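Local structure of uncharacterized protein (Streptococcus pneumoniae, 3LFT) at residues 7-10 with 15-18; 115-120 with 192-197. The protein probably serves as the substrate-binding component of an ABC transporter and holds L-tryptophan in the cleft between its two lobes. One frame throughout, in Å; residues are numbered along the deposited sequence.

Contact 1. Residues 7-10 with 15-18; sequences VLQF and SLDL. With TRP (tryptophan), chain C.
Gln9 reaches from the end of strand 3-9 to Leu16 and Asp17 in the first turn of helix 14-29. The two elements open a beta-alpha-beta unit of the parallel sheet that includes strands 37-43 and 65-69. This is one Rossmann-like lobe of the periplasmic-binding-protein fold.

The Gln9 side chain is stretched out: CG lies anti to the backbone N (chi1 -178°) and the chain stays extended beyond it. That carries the amide across Leu16 CB to the Asp17 carboxylate. Gln9 NE2 donates to Asp17 OD1 at 3.0 Å, and the bond is nearly straight at 169°. The acceptor lies in the amide plane of Gln9. On the aspartate the amide arrives from the anti side and well out of the carboxylate plane, and the two flat groups are turned 55° apart. NE2 also donates to Val11 O. Water 1 bridges the other end of the amide, donating to Gln9 OE1 at 2.7 Å and to Asp17 OD1. OD1 thus accepts two bonds, and the amide is held by both of its polar atoms. Asp17 itself is exposed, although its partner Gln9 is buried.

Leu16 works on two sides. Its CB packs against a face of the Gln9 amide, 3.6 Å from Gln9 NE2. Its CG is anti to the carbonyl carbon. Leu16 CD2 lies over one face of the bound tryptophan's indole, at its pyrrole part, 3.6 Å from the ligand's CG. One residue earlier, Ser15 CB lies 3.4 Å from CZ2 of the ligand.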
loop_
_atom_site.group_PDB
_atom_site.type_symbol
_atom_site.label_atom_id
_atom_site.label_comp_id
_atom_site.label_asym_id
_atom_site.label_seq_id
_atom_site.Cartn_x
_atom_site.Cartn_y
_atom_site.Cartn_z
ATOM N N VAL A 7 5.523 -16.788 4.187
ATOM C CA VAL A 7 5.083 -15.382 4.075
ATOM C C VAL A 7 6.304 -14.494 3.913
ATOM O O VAL A 7 7.234 -14.556 4.728
ATOM C CB VAL A 7 4.298 -14.942 5.314
ATOM C CG1 VAL A 7 3.920 -13.458 5.249
ATOM C CG2 VAL A 7 3.045 -15.786 5.504
ATOM N N LEU A 8 6.312 -13.694 2.845
ATOM C CA LEU A 8 7.372 -12.712 2.621
ATOM C C LEU A 8 6.755 -11.331 2.744
ATOM O O LEU A 8 5.891 -10.951 1.943
ATOM C CB LEU A 8 8.024 -12.887 1.234
ATOM C CG LEU A 8 9.131 -11.880 0.893
ATOM C CD1 LEU A 8 10.331 -12.017 1.837
ATOM C CD2 LEU A 8 9.567 -12.043 -0.566
ATOM N N GLN A 9 7.175 -10.597 3.775
ATOM C CA GLN A 9 6.787 -9.204 3.914
ATOM C C GLN A 9 7.902 -8.354 3.296
ATOM O O GLN A 9 9.070 -8.524 3.609
ATOM C CB GLN A 9 6.567 -8.876 5.381
ATOM C CG GLN A 9 6.108 -7.430 5.591
ATOM C CD GLN A 9 5.701 -7.173 7.024
ATOM O OE1 GLN A 9 5.103 -8.023 7.689
ATOM N NE2 GLN A 9 6.020 -5.969 7.504
ATOM N N PHE A 10 7.528 -7.430 2.413
ATOM C CA PHE A 10 8.547 -6.731 1.641
ATOM C C PHE A 10 9.476 -5.911 2.536
ATOM O O PHE A 10 10.687 -5.918 2.333
ATOM C CB PHE A 10 7.916 -5.827 0.571
ATOM C CG PHE A 10 8.913 -4.957 -0.156
ATOM C CD1 PHE A 10 10.051 -5.508 -0.756
ATOM C CD2 PHE A 10 8.722 -3.580 -0.221
ATOM C CE1 PHE A 10 10.959 -4.706 -1.411
ATOM C CE2 PHE A 10 9.640 -2.760 -0.873
ATOM C CZ PHE A 10 10.759 -3.322 -1.470
ATOM N N SER A 15 1.880 -0.088 8.173
ATOM C CA SER A 15 0.737 -0.625 7.423
ATOM C C SER A 15 0.913 -2.105 7.092
ATOM O O SER A 15 -0.009 -2.902 7.257
ATOM C CB SER A 15 0.500 0.169 6.143
ATOM O OG SER A 15 0.264 1.542 6.411
ATOM N N LEU A 16 2.111 -2.487 6.659
ATOM C CA LEU A 16 2.343 -3.894 6.345
ATOM C C LEU A 16 2.283 -4.769 7.588
ATOM O O LEU A 16 1.785 -5.899 7.520
ATOM C CB LEU A 16 3.643 -4.131 5.567
ATOM C CG LEU A 16 3.824 -3.357 4.253
ATOM C CD1 LEU A 16 5.005 -3.918 3.477
ATOM C CD2 LEU A 16 2.586 -3.340 3.352
ATOM N N ASP A 17 2.790 -4.272 8.707
ATOM C CA ASP A 17 2.687 -5.017 9.961
ATOM C C ASP A 17 1.226 -5.281 10.332
ATOM O O ASP A 17 0.883 -6.374 10.782
ATOM C CB ASP A 17 3.358 -4.254 11.100
ATOM C CG ASP A 17 4.860 -4.121 10.941
ATOM O OD1 ASP A 17 5.508 -4.935 10.269
ATOM O OD2 ASP A 17 5.414 -3.224 11.609
ATOM N N LEU A 18 0.357 -4.292 10.116
ATOM C CA LEU A 18 -1.067 -4.438 10.417
ATOM C C LEU A 18 -1.759 -5.409 9.448
ATOM O O LEU A 18 -2.608 -6.211 9.876
ATOM C CB LEU A 18 -1.753 -3.069 10.453
ATOM C CG LEU A 18 -3.209 -3.017 10.903
ATOM C CD1 LEU A 18 -3.494 -3.746 12.224
ATOM C CD2 LEU A 18 -3.619 -1.553 11.002
HETATM N N TRP C . -0.446 -1.826 -1.836
HETATM C CA TRP C . 1.034 -1.695 -1.702
HETATM C C TRP C . 1.714 -2.405 -2.827
HETATM O O TRP C . 2.896 -2.745 -2.724
HETATM C CB TRP C . 1.482 -2.236 -0.334
HETATM C CG TRP C . 0.855 -1.463 0.799
HETATM C CD1 TRP C . -0.247 -1.826 1.572
HETATM C CD2 TRP C . 1.278 -0.144 1.283
HETATM N NE1 TRP C . -0.514 -0.835 2.488
HETATM C CE2 TRP C . 0.335 0.184 2.357
HETATM C CE3 TRP C . 2.275 0.718 0.892
HETATM C CZ2 TRP C . 0.482 1.397 3.005
HETATM C CZ3 TRP C . 2.391 1.932 1.561
HETATM C CH2 TRP C . 1.501 2.250 2.606
HETATM O OXT TRP C . 1.077 -2.647 -3.862
HETATM O O HOH W 1 4.932 -7.805 10.422
#

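Contact 2. Residues 115-120 with 192-197. With TRP (tryptophan), chain C.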
loop_
_atom_site.group_PDB
_atom_site.type_symbol
_atom_site.label_atom_id
_atom_site.label_comp_id
_atom_site.label_asym_id
_atom_site.label_seq_id
_atom_site.Cartn_x
_atom_site.Cartn_y
_atom_site.Cartn_z
ATOM N N ASP A 115 -5.419 -3.472 -3.009
ATOM C CA ASP A 115 -5.839 -2.178 -2.458
ATOM C C ASP A 115 -5.675 -1.081 -3.507
ATOM O O ASP A 115 -4.583 -0.524 -3.706
ATOM C CB ASP A 115 -5.045 -1.868 -1.164
ATOM C CG ASP A 115 -3.528 -1.985 -1.311
ATOM O OD1 ASP A 115 -3.038 -2.854 -2.065
ATOM O OD2 ASP A 115 -2.807 -1.242 -0.575
ATOM N N HIS A 116 -6.768 -0.788 -4.212
ATOM C CA HIS A 116 -6.799 0.263 -5.221
ATOM C C HIS A 116 -6.821 1.643 -4.558
ATOM O O HIS A 116 -7.625 1.900 -3.660
ATOM C CB HIS A 116 -8.054 0.081 -6.086
ATOM C CG HIS A 116 -8.207 1.133 -7.137
ATOM N ND1 HIS A 116 -9.056 2.212 -7.002
ATOM C CD2 HIS A 116 -7.589 1.285 -8.330
ATOM C CE1 HIS A 116 -8.950 2.985 -8.071
ATOM N NE2 HIS A 116 -8.069 2.446 -8.887
ATOM N N ASN A 117 -5.949 2.541 -4.989
ATOM C CA ASN A 117 -5.916 3.876 -4.393
ATOM C C ASN A 117 -7.076 4.765 -4.824
ATOM O O ASN A 117 -7.307 4.926 -6.021
ATOM C CB ASN A 117 -4.610 4.588 -4.739
ATOM C CG ASN A 117 -4.450 5.880 -3.947
ATOM O OD1 ASN A 117 -4.504 5.842 -2.692
ATOM N ND2 ASN A 117 -4.284 7.014 -4.627
ATOM N N PRO A 118 -7.816 5.355 -3.859
ATOM C CA PRO A 118 -8.992 6.157 -4.232
ATOM C C PRO A 118 -8.587 7.575 -4.638
ATOM O O PRO A 118 -8.788 8.559 -3.910
ATOM C CB PRO A 118 -9.858 6.134 -2.968
ATOM C CG PRO A 118 -8.949 5.863 -1.883
ATOM C CD PRO A 118 -7.776 5.075 -2.413
ATOM N N ALA A 119 -8.028 7.664 -5.839
ATOM C CA ALA A 119 -7.489 8.917 -6.328
ATOM C C ALA A 119 -8.537 10.018 -6.450
ATOM O O ALA A 119 -8.272 11.157 -6.085
ATOM C CB ALA A 119 -6.785 8.702 -7.666
ATOM N N GLN A 120 -9.696 9.700 -7.014
ATOM C CA GLN A 120 -10.739 10.714 -7.167
ATOM C C GLN A 120 -11.101 11.340 -5.827
ATOM O O GLN A 120 -11.195 12.573 -5.704
ATOM C CB GLN A 120 -11.978 10.125 -7.850
ATOM C CG GLN A 120 -13.147 11.118 -7.965
ATOM C CD GLN A 120 -14.370 10.544 -8.663
ATOM O OE1 GLN A 120 -14.277 9.565 -9.408
ATOM N NE2 GLN A 120 -15.527 11.155 -8.427
ATOM N N VAL A 192 1.545 11.519 -1.666
ATOM C CA VAL A 192 2.288 10.251 -1.695
ATOM C C VAL A 192 1.300 9.139 -1.976
ATOM O O VAL A 192 0.308 9.013 -1.252
ATOM C CB VAL A 192 2.978 9.945 -0.350
ATOM C CG1 VAL A 192 3.793 8.653 -0.451
ATOM C CG2 VAL A 192 3.895 11.097 0.059
ATOM N N PRO A 193 1.522 8.330 -3.022
ATOM C CA PRO A 193 0.653 7.183 -3.277
ATOM C C PRO A 193 0.873 6.075 -2.247
ATOM O O PRO A 193 1.643 6.242 -1.274
ATOM C CB PRO A 193 1.044 6.741 -4.694
ATOM C CG PRO A 193 2.425 7.230 -4.887
ATOM C CD PRO A 193 2.592 8.463 -4.027
ATOM N N ILE A 194 0.192 4.951 -2.450
ATOM C CA ILE A 194 0.401 3.758 -1.627
ATOM C C ILE A 194 1.758 3.171 -2.073
ATOM O O ILE A 194 1.813 2.348 -2.994
ATOM C CB ILE A 194 -0.768 2.750 -1.761
ATOM C CG1 ILE A 194 -2.126 3.413 -1.512
ATOM C CG2 ILE A 194 -0.577 1.606 -0.787
ATOM C CD1 ILE A 194 -3.292 2.493 -1.885
ATOM N N ASP A 195 2.823 3.653 -1.441
ATOM C CA ASP A 195 4.190 3.477 -1.921
ATOM C C ASP A 195 5.026 2.965 -0.754
ATOM O O ASP A 195 5.128 3.622 0.289
ATOM C CB ASP A 195 4.715 4.826 -2.432
ATOM C CG ASP A 195 6.110 4.730 -3.000
ATOM O OD1 ASP A 195 7.070 4.540 -2.220
ATOM O OD2 ASP A 195 6.244 4.813 -4.250
ATOM N N ASN A 196 5.628 1.788 -0.906
ATOM C CA ASN A 196 6.368 1.174 0.201
ATOM C C ASN A 196 7.651 1.917 0.554
ATOM O O ASN A 196 8.036 1.970 1.725
ATOM C CB ASN A 196 6.722 -0.269 -0.136
ATOM C CG ASN A 196 5.496 -1.118 -0.305
ATOM O OD1 ASN A 196 4.855 -1.487 0.677
ATOM N ND2 ASN A 196 5.153 -1.444 -1.548
ATOM N N THR A 197 8.334 2.450 -0.454
ATOM C CA THR A 197 9.592 3.185 -0.246
ATOM C C THR A 197 9.333 4.420 0.620
ATOM O O THR A 197 9.981 4.615 1.653
ATOM C CB THR A 197 10.252 3.569 -1.608
ATOM O OG1 THR A 197 10.440 2.370 -2.385
ATOM C CG2 THR A 197 11.591 4.289 -1.418
HETATM N N TRP C . -0.446 -1.826 -1.836
HETATM C CA TRP C . 1.034 -1.695 -1.702
HETATM C C TRP C . 1.714 -2.405 -2.827
HETATM O O TRP C . 2.896 -2.745 -2.724
HETATM C CB TRP C . 1.482 -2.236 -0.334
HETATM C CG TRP C . 0.855 -1.463 0.799
HETATM C CD1 TRP C . -0.247 -1.826 1.572
HETATM C CD2 TRP C . 1.278 -0.144 1.283
HETATM N NE1 TRP C . -0.514 -0.835 2.488
HETATM C CE2 TRP C . 0.335 0.184 2.357
HETATM C CE3 TRP C . 2.275 0.718 0.892
HETATM C CZ2 TRP C . 0.482 1.397 3.005
HETATM C CZ3 TRP C . 2.391 1.932 1.561
HETATM C CH2 TRP C . 1.501 2.250 2.606
HETATM O OXT TRP C . 1.077 -2.647 -3.862
#
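Segments 115-120 and 192-197 are mostly loop, and their backbones come nearest at Asn117 and Ile194, with CA atoms 6.9 Å apart. Each leaves the end of a parallel-sheet strand, 110-115 in one sheet and 189-192 in the other, and leads into a helix. Such strand-to-helix turns line the ligand cleft of the periplasmic-binding-protein fold. Inverse gamma turns centre on Pro118 and Ile194. Pro118 occupies the N-cap position of one helix; at the other, Asp195 OD1 caps Ile198 N.

Ile194 carries the contact with its two branches. CG1 and CD1 slide past Asn117 in the opposite direction, with CG1 3.6 Å from Asn117 OD1. The polar partner of that oxygen is the Gln122 side-chain amide. The other branch, CG2, is anti to the backbone N and lies over a face of the bound tryptophan's indole, 3.3 Å from its CD2, on the opposite side from Leu16 CD2. The same methyl comes within 3.6 Å of Asp115 OD2.

Asp115 CG sits between its backbone N and carbonyl carbon (chi1 52°), and its carboxylate faces the ligand's amino group. Asp115 OD2 accepts a hydrogen bond from the tryptophan N at 2.7 Å, with OD1 also close, at 2.8 Å. Asn196 serves the other end of the amino acid. Its ND2 donates to the carboxylate O of tryptophan at 2.9 Å and 156°, while its OD1 lies 3.4 Å from ring atom CE3.

In the fold
Contact 1 closes before contact 2 opens along the chain, and their centres are about 16 Å apart. Contact 1 is local, between strand 3-9 of the six-stranded parallel sheet and helix 14-29, which follows it. Contact 2 spans about 70 residues and joins the end of strand 110-115 in that sheet to the turn after strand 189-192 in the four-stranded sheet. The two also touch: Leu16 CD1 packs 3.7 Å from Asn196 OD1, and Phe10 CD2 lies near Asn196 CB. Both border the same bound tryptophan. Residues that follow strands of both sheets line its pocket, consistent with a two-lobed binding protein closed on its ligand.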